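Local coordinates for protein D-3-phosphoglycerate dehydrogenase (Sulfolobus tokodaii, PDB 2EKL) that probably oxidises D-3-phosphoglycerate with NAD as cofactor, an early step of serine biosynthesis, at residues Met164-Leu169 with Ser197-Leu202; Glu107-Leu112 with Thr155-Ile160. One frame throughout, in Å; residues are numbered along the deposited sequence.

Interaction 1: residues Met164-Leu169 with Ser197-Leu202; sequences MGMKVL and SDVISL
In the Rossmann-type sheet of the NAD-binding domain, Met166 and Val199 meet across an intervening strand, while Leu169 and Ser197 form a second, separate touch, Ser197 lying just before strand 199-202. The first pair is a single methyl contact: Met166 CE lies 3.9 Å from Val199 CG2, and the two side chains cross at about a right angle. Met166 runs extended from CB to SD and then bends, with chi3 at 79°, which swings the terminal methyl against the valine. On Val199 the touching branch is the one beside the backbone N, while Met113 of helix 102-118 and Ile227 of strand 226-230 also pack on this residue. In the second pair, Leu169 CD1 comes within 4.2 Å of Ser197 OG. That hydroxyl is hydrogen-bonded to Leu193 O, in the last turn of the helix leading into Ser197, so its polar demand is met and the leucine merely rests against it.

The spacing illustrates how a parallel sheet of order 3-2-1-4 brings second and fourth strands together through the first. Strand 144-148 runs between 167-171 and 199-202, and the CA atoms of Met166 and Val199 are accordingly 9.6 Å apart, about two strand spacings. Lys167 and Leu169 bond to this intervening strand through their backbones, and from the other flank Asp198 OD2 accepts a hydrogen bond from Thr144 N while OD1 forms a salt bridge with Lys223. Just ahead of Met166, helix 152-163 ends in a Schellman motif, in which Met166 N bonds to Ala161 O and Gly165 N to Asn162 O. Gly165 takes the positive phi of 82° that this turn requires, where a beta carbon would press on the preceding carbonyl, and the chain then turns into strand 167-171.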
ATOM      1  N   MET A 164      -4.315   0.034 -11.586  1.00 14.21           N
ATOM      2  CA  MET A 164      -4.908  -0.898 -10.635  1.00 14.52           C
ATOM      3  C   MET A 164      -6.329  -1.256 -11.080  1.00 16.55           C
ATOM      4  O   MET A 164      -7.058  -1.943 -10.370  1.00 17.08           O
ATOM      5  CB  MET A 164      -4.941  -0.275  -9.233  1.00 15.45           C
ATOM      6  CG  MET A 164      -3.555  -0.038  -8.637  1.00 14.31           C
ATOM      7  SD  MET A 164      -3.631   0.815  -7.035  1.00 14.21           S
ATOM      8  CE  MET A 164      -4.498  -0.387  -6.041  1.00 12.42           C
ATOM      9  N   GLY A 165      -6.718  -0.776 -12.259  1.00 17.56           N
ATOM     10  CA  GLY A 165      -8.046  -1.082 -12.766  1.00 18.46           C
ATOM     11  C   GLY A 165      -9.168  -0.214 -12.223  1.00 18.38           C
ATOM     12  O   GLY A 165     -10.345  -0.564 -12.351  1.00 18.54           O
ATOM     13  N   MET A 166      -8.816   0.913 -11.612  1.00 17.62           N
ATOM     14  CA  MET A 166      -9.821   1.823 -11.081  1.00 17.12           C
ATOM     15  C   MET A 166     -10.176   2.864 -12.139  1.00 17.10           C
ATOM     16  O   MET A 166      -9.356   3.194 -13.002  1.00 16.67           O
ATOM     17  CB  MET A 166      -9.298   2.542  -9.830  1.00 16.97           C
ATOM     18  CG  MET A 166      -8.814   1.617  -8.726  1.00 15.76           C
ATOM     19  SD  MET A 166      -8.429   2.514  -7.195  1.00 15.96           S
ATOM     20  CE  MET A 166     -10.099   2.729  -6.559  1.00 15.41           C
ATOM     21  N   LYS A 167     -11.406   3.360 -12.085  1.00 18.52           N
ATOM     22  CA  LYS A 167     -11.811   4.431 -12.970  1.00 19.94           C
ATOM     23  C   LYS A 167     -11.442   5.699 -12.317  1.00 18.89           C
ATOM     24  O   LYS A 167     -11.803   5.961 -11.183  1.00 18.23           O
ATOM     25  CB  LYS A 167     -13.324   4.413 -13.158  1.00 21.67           C
ATOM     26  CG  LYS A 167     -13.752   3.122 -13.837  1.00 27.60           C
ATOM     27  CD  LYS A 167     -15.170   3.057 -14.420  1.00 31.99           C
ATOM     28  CE  LYS A 167     -15.464   1.603 -14.837  1.00 36.54           C
ATOM     29  NZ  LYS A 167     -16.792   1.478 -15.435  1.00 41.09           N
ATOM     30  N   VAL A 168     -10.673   6.525 -13.012  1.00 17.36           N
ATOM     31  CA  VAL A 168     -10.192   7.762 -12.418  1.00 17.29           C
ATOM     32  C   VAL A 168     -10.920   9.034 -12.826  1.00 18.90           C
ATOM     33  O   VAL A 168     -11.050   9.340 -14.014  1.00 19.54           O
ATOM     34  CB  VAL A 168      -8.686   7.952 -12.720  1.00 17.09           C
ATOM     35  CG1 VAL A 168      -8.153   9.175 -11.990  1.00 17.24           C
ATOM     36  CG2 VAL A 168      -7.915   6.698 -12.324  1.00 18.28           C
ATOM     37  N   LEU A 169     -11.387   9.769 -11.822  1.00 16.66           N
ATOM     38  CA  LEU A 169     -12.059  11.046 -12.020  1.00 18.13           C
ATOM     39  C   LEU A 169     -11.160  12.058 -11.329  1.00 18.36           C
ATOM     40  O   LEU A 169     -10.498  11.736 -10.340  1.00 18.04           O
ATOM     41  CB  LEU A 169     -13.442  11.060 -11.357  1.00 15.71           C
ATOM     42  CG  LEU A 169     -14.502  10.069 -11.843  1.00 17.23           C
ATOM     43  CD1 LEU A 169     -15.799  10.313 -11.084  1.00 16.88           C
ATOM     44  CD2 LEU A 169     -14.726  10.238 -13.347  1.00 19.38           C
ATOM     45  N   SER A 197     -17.474   8.722  -6.621  1.00 18.09           N
ATOM     46  CA  SER A 197     -16.234   8.096  -6.166  1.00 17.29           C
ATOM     47  C   SER A 197     -16.356   7.146  -4.982  1.00 17.67           C
ATOM     48  O   SER A 197     -16.993   7.462  -3.979  1.00 17.21           O
ATOM     49  CB  SER A 197     -15.196   9.172  -5.835  1.00 17.86           C
ATOM     50  OG  SER A 197     -14.830   9.899  -6.997  1.00 19.14           O
ATOM     51  N   ASP A 198     -15.729   5.981  -5.110  1.00 17.19           N
ATOM     52  CA  ASP A 198     -15.731   4.990  -4.041  1.00 17.70           C
ATOM     53  C   ASP A 198     -14.545   5.321  -3.140  1.00 17.00           C
ATOM     54  O   ASP A 198     -14.547   5.026  -1.946  1.00 16.24           O
ATOM     55  CB  ASP A 198     -15.602   3.589  -4.636  1.00 17.39           C
ATOM     56  CG  ASP A 198     -16.734   3.268  -5.595  1.00 18.24           C
ATOM     57  OD1 ASP A 198     -17.894   3.197  -5.139  1.00 19.50           O
ATOM     58  OD2 ASP A 198     -16.470   3.106  -6.806  1.00 16.01           O
ATOM     59  N   VAL A 199     -13.535   5.947  -3.737  1.00 14.96           N
ATOM     60  CA  VAL A 199     -12.341   6.374  -3.019  1.00 14.50           C
ATOM     61  C   VAL A 199     -12.072   7.816  -3.426  1.00 14.67           C
ATOM     62  O   VAL A 199     -12.168   8.163  -4.604  1.00 17.19           O
ATOM     63  CB  VAL A 199     -11.097   5.532  -3.399  1.00 13.98           C
ATOM     64  CG1 VAL A 199      -9.862   6.060  -2.661  1.00 16.87           C
ATOM     65  CG2 VAL A 199     -11.326   4.064  -3.057  1.00 14.32           C
ATOM     66  N   ILE A 200     -11.749   8.654  -2.449  1.00 13.67           N
ATOM     67  CA  ILE A 200     -11.436  10.055  -2.709  1.00 14.58           C
ATOM     68  C   ILE A 200     -10.040  10.309  -2.158  1.00 15.06           C
ATOM     69  O   ILE A 200      -9.773  10.012  -0.993  1.00 16.06           O
ATOM     70  CB  ILE A 200     -12.428  10.992  -1.996  1.00 14.98           C
ATOM     71  CG1 ILE A 200     -13.840  10.750  -2.534  1.00 16.55           C
ATOM     72  CG2 ILE A 200     -12.024  12.453  -2.217  1.00 17.64           C
ATOM     73  CD1 ILE A 200     -14.914  11.518  -1.797  1.00 18.94           C
ATOM     74  N   SER A 201      -9.148  10.844  -2.986  1.00 13.63           N
ATOM     75  CA  SER A 201      -7.785  11.113  -2.541  1.00 14.00           C
ATOM     76  C   SER A 201      -7.498  12.608  -2.674  1.00 15.58           C
ATOM     77  O   SER A 201      -7.625  13.178  -3.758  1.00 15.32           O
ATOM     78  CB  SER A 201      -6.792  10.289  -3.366  1.00 15.90           C
ATOM     79  OG  SER A 201      -5.514  10.275  -2.761  1.00 19.04           O
ATOM     80  N   LEU A 202      -7.107  13.231  -1.566  1.00 13.56           N
ATOM     81  CA  LEU A 202      -6.846  14.670  -1.534  1.00 15.33           C
ATOM     82  C   LEU A 202      -5.378  15.025  -1.742  1.00 15.74           C
ATOM     83  O   LEU A 202      -4.503  14.531  -1.032  1.00 16.10           O
ATOM     84  CB  LEU A 202      -7.333  15.242  -0.202  1.00 16.46           C
ATOM     85  CG  LEU A 202      -8.756  14.835   0.193  1.00 19.40           C
ATOM     86  CD1 LEU A 202      -9.077  15.403   1.563  1.00 19.83           C
ATOM     87  CD2 LEU A 202      -9.760  15.335  -0.851  1.00 20.70           C
TER

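Interaction 2: residues Glu107-Leu112 with Thr155-Ile160; sequences ELTIGL and TKVGII
Ile110 of helix 102-118 reaches between Val157 and Ile160 of helix 152-163, and here the packing is close. Its CD1 lies 3.8 Å from Ile160 CG2 and 4.1 Å from Val157 CG1, while its CG1 also touches Ile160 CG2. The bent chain, with chi1 at -64° and chi2 at -60°, brings the terminal methyl to both partners. Beside it the methyl of Thr109 meets Val157 CG2 at 3.9 Å; the hydroxyl on its other branch is hydrogen-bonded to Ala105 O and to Thr231 OG1. The short helical segments approach to 9.9 Å between axes and cross at -49°, so contact is concentrated where Ile110 and Val157 come level. Were Ile110 cut back to an alanine, a gap would probably open between the helices, leaving Ile160 CG2 without its partner across the contact and Val157 CG1 held there by the Thr109 methyl alone.

Away from this cluster helix 152-163 turns toward solvent: Thr155, Lys156 and Ile159 are partly exposed, and Lys156 NZ pairs with Asp103 in a salt bridge. The neighbouring subunit closes another side, its Ile114 packing on Ile110 and its Ala163 on Ile160. Helix 102-118 thus packs against the helix of the first beta-alpha-beta unit, the one that follows a glycine-rich turn consistent with GxGxxG and carries the NAD-binding Ile153 near its start, in a Rossmann-type NAD-binding domain.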
ATOM      1  N   GLU A 107       3.579   7.320  -3.426  1.00 12.23           N
ATOM      2  CA  GLU A 107       3.639   5.951  -2.952  1.00 12.94           C
ATOM      3  C   GLU A 107       2.944   5.778  -1.608  1.00 11.40           C
ATOM      4  O   GLU A 107       2.210   4.809  -1.408  1.00 11.90           O
ATOM      5  CB  GLU A 107       5.103   5.495  -2.894  1.00 11.29           C
ATOM      6  CG  GLU A 107       5.679   5.241  -4.292  1.00 12.42           C
ATOM      7  CD  GLU A 107       7.187   5.402  -4.369  1.00 15.04           C
ATOM      8  OE1 GLU A 107       7.871   5.233  -3.338  1.00 13.98           O
ATOM      9  OE2 GLU A 107       7.691   5.682  -5.478  1.00 14.57           O
ATOM     10  N   LEU A 108       3.152   6.717  -0.690  1.00 11.74           N
ATOM     11  CA  LEU A 108       2.505   6.611   0.611  1.00 11.35           C
ATOM     12  C   LEU A 108       0.994   6.706   0.434  1.00 11.24           C
ATOM     13  O   LEU A 108       0.240   6.052   1.151  1.00 11.90           O
ATOM     14  CB  LEU A 108       2.978   7.717   1.558  1.00 13.67           C
ATOM     15  CG  LEU A 108       2.407   7.625   2.980  1.00 16.37           C
ATOM     16  CD1 LEU A 108       2.911   6.352   3.652  1.00 18.81           C
ATOM     17  CD2 LEU A 108       2.821   8.849   3.790  1.00 15.53           C
ATOM     18  N   THR A 109       0.551   7.515  -0.526  1.00 12.25           N
ATOM     19  CA  THR A 109      -0.884   7.676  -0.780  1.00 11.62           C
ATOM     20  C   THR A 109      -1.503   6.335  -1.168  1.00 12.89           C
ATOM     21  O   THR A 109      -2.534   5.933  -0.622  1.00 12.86           O
ATOM     22  CB  THR A 109      -1.152   8.693  -1.914  1.00 12.37           C
ATOM     23  OG1 THR A 109      -0.616   9.971  -1.548  1.00 12.33           O
ATOM     24  CG2 THR A 109      -2.658   8.832  -2.162  1.00 12.99           C
ATOM     25  N   ILE A 110      -0.874   5.649  -2.120  1.00 12.37           N
ATOM     26  CA  ILE A 110      -1.359   4.346  -2.574  1.00 11.90           C
ATOM     27  C   ILE A 110      -1.313   3.353  -1.415  1.00 13.90           C
ATOM     28  O   ILE A 110      -2.223   2.533  -1.241  1.00 13.75           O
ATOM     29  CB  ILE A 110      -0.493   3.802  -3.744  1.00 11.91           C
ATOM     30  CG1 ILE A 110      -0.627   4.724  -4.963  1.00 13.49           C
ATOM     31  CG2 ILE A 110      -0.910   2.370  -4.094  1.00 13.30           C
ATOM     32  CD1 ILE A 110      -2.049   4.871  -5.492  1.00 14.96           C
ATOM     33  N   GLY A 111      -0.250   3.427  -0.622  1.00 12.14           N
ATOM     34  CA  GLY A 111      -0.121   2.528   0.511  1.00 11.09           C
ATOM     35  C   GLY A 111      -1.242   2.745   1.518  1.00 12.19           C
ATOM     36  O   GLY A 111      -1.813   1.785   2.035  1.00 13.61           O
ATOM     37  N   LEU A 112      -1.547   4.007   1.810  1.00 12.55           N
ATOM     38  CA  LEU A 112      -2.615   4.338   2.756  1.00 12.67           C
ATOM     39  C   LEU A 112      -3.974   3.884   2.229  1.00 13.30           C
ATOM     40  O   LEU A 112      -4.796   3.340   2.978  1.00 14.11           O
ATOM     41  CB  LEU A 112      -2.637   5.851   3.029  1.00 13.54           C
ATOM     42  CG  LEU A 112      -1.544   6.383   3.963  1.00 13.90           C
ATOM     43  CD1 LEU A 112      -1.555   7.910   3.983  1.00 13.39           C
ATOM     44  CD2 LEU A 112      -1.780   5.832   5.367  1.00 15.10           C
ATOM     45  N   THR A 155      -1.671  13.730 -10.088  1.00 16.20           N
ATOM     46  CA  THR A 155      -1.578  13.120 -11.407  1.00 15.50           C
ATOM     47  C   THR A 155      -0.999  11.712 -11.348  1.00 15.48           C
ATOM     48  O   THR A 155      -1.531  10.793 -11.966  1.00 16.06           O
ATOM     49  CB  THR A 155      -0.719  13.977 -12.362  1.00 15.41           C
ATOM     50  OG1 THR A 155      -1.343  15.255 -12.543  1.00 15.60           O
ATOM     51  CG2 THR A 155      -0.584  13.287 -13.720  1.00 19.17           C
ATOM     52  N   LYS A 156       0.086  11.538 -10.600  1.00 14.69           N
ATOM     53  CA  LYS A 156       0.707  10.223 -10.502  1.00 15.67           C
ATOM     54  C   LYS A 156      -0.144   9.201  -9.756  1.00 16.54           C
ATOM     55  O   LYS A 156      -0.136   8.017 -10.096  1.00 14.49           O
ATOM     56  CB  LYS A 156       2.098  10.344  -9.873  1.00 15.95           C
ATOM     57  CG  LYS A 156       3.103  11.007 -10.815  1.00 16.08           C
ATOM     58  CD  LYS A 156       4.505  11.044 -10.237  1.00 16.30           C
ATOM     59  CE  LYS A 156       5.498  11.561 -11.269  1.00 19.26           C
ATOM     60  NZ  LYS A 156       6.899  11.583 -10.764  1.00 18.01           N
ATOM     61  N   VAL A 157      -0.878   9.647  -8.744  1.00 15.73           N
ATOM     62  CA  VAL A 157      -1.746   8.739  -8.003  1.00 15.95           C
ATOM     63  C   VAL A 157      -2.802   8.237  -8.996  1.00 15.62           C
ATOM     64  O   VAL A 157      -3.196   7.072  -8.975  1.00 14.22           O
ATOM     65  CB  VAL A 157      -2.426   9.466  -6.807  1.00 15.62           C
ATOM     66  CG1 VAL A 157      -3.547   8.609  -6.232  1.00 15.44           C
ATOM     67  CG2 VAL A 157      -1.386   9.754  -5.717  1.00 14.88           C
ATOM     68  N   GLY A 158      -3.239   9.127  -9.880  1.00 17.92           N
ATOM     69  CA  GLY A 158      -4.225   8.755 -10.881  1.00 17.03           C
ATOM     70  C   GLY A 158      -3.685   7.723 -11.858  1.00 16.05           C
ATOM     71  O   GLY A 158      -4.376   6.772 -12.218  1.00 16.85           O
ATOM     72  N   ILE A 159      -2.442   7.907 -12.291  1.00 15.59           N
ATOM     73  CA  ILE A 159      -1.824   6.973 -13.228  1.00 15.10           C
ATOM     74  C   ILE A 159      -1.736   5.585 -12.599  1.00 15.06           C
ATOM     75  O   ILE A 159      -2.023   4.574 -13.247  1.00 15.17           O
ATOM     76  CB  ILE A 159      -0.413   7.466 -13.628  1.00 17.48           C
ATOM     77  CG1 ILE A 159      -0.546   8.748 -14.458  1.00 18.48           C
ATOM     78  CG2 ILE A 159       0.333   6.381 -14.403  1.00 18.97           C
ATOM     79  CD1 ILE A 159       0.763   9.451 -14.723  1.00 18.95           C
ATOM     80  N   ILE A 160      -1.360   5.538 -11.327  1.00 14.22           N
ATOM     81  CA  ILE A 160      -1.238   4.267 -10.626  1.00 13.28           C
ATOM     82  C   ILE A 160      -2.606   3.630 -10.394  1.00 12.68           C
ATOM     83  O   ILE A 160      -2.788   2.438 -10.639  1.00 12.55           O
ATOM     84  CB  ILE A 160      -0.494   4.453  -9.276  1.00 11.99           C
ATOM     85  CG1 ILE A 160       0.955   4.876  -9.550  1.00 13.29           C
ATOM     86  CG2 ILE A 160      -0.512   3.157  -8.477  1.00 13.05           C
ATOM     87  CD1 ILE A 160       1.695   5.424  -8.332  1.00 13.88           C
TER

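Helix 152-163 leads through a short turn into strand 167-171, so one segment of each contact, 155-160 and 164-169, belongs to the same beta-alpha-beta unit; the two centres are about 10 Å apart. They also touch side by side: Ser201 OG lies 3.3 Å from Thr109 CG2, and Val168 CG2 packs 3.5 Å from Gly158 O. Met164 SD approaches Ile110 CG2 more loosely, at 4.3 Å. The helix pair 107-112 and 155-160 thus lies against strands that interaction 1 joins across the sheet. Interaction 2 is the nearer to the cofactor, the side chain of Thr109 being about 7 Å from bound NAD, whereas that of Leu169 in interaction 1 is about 12 Å from it.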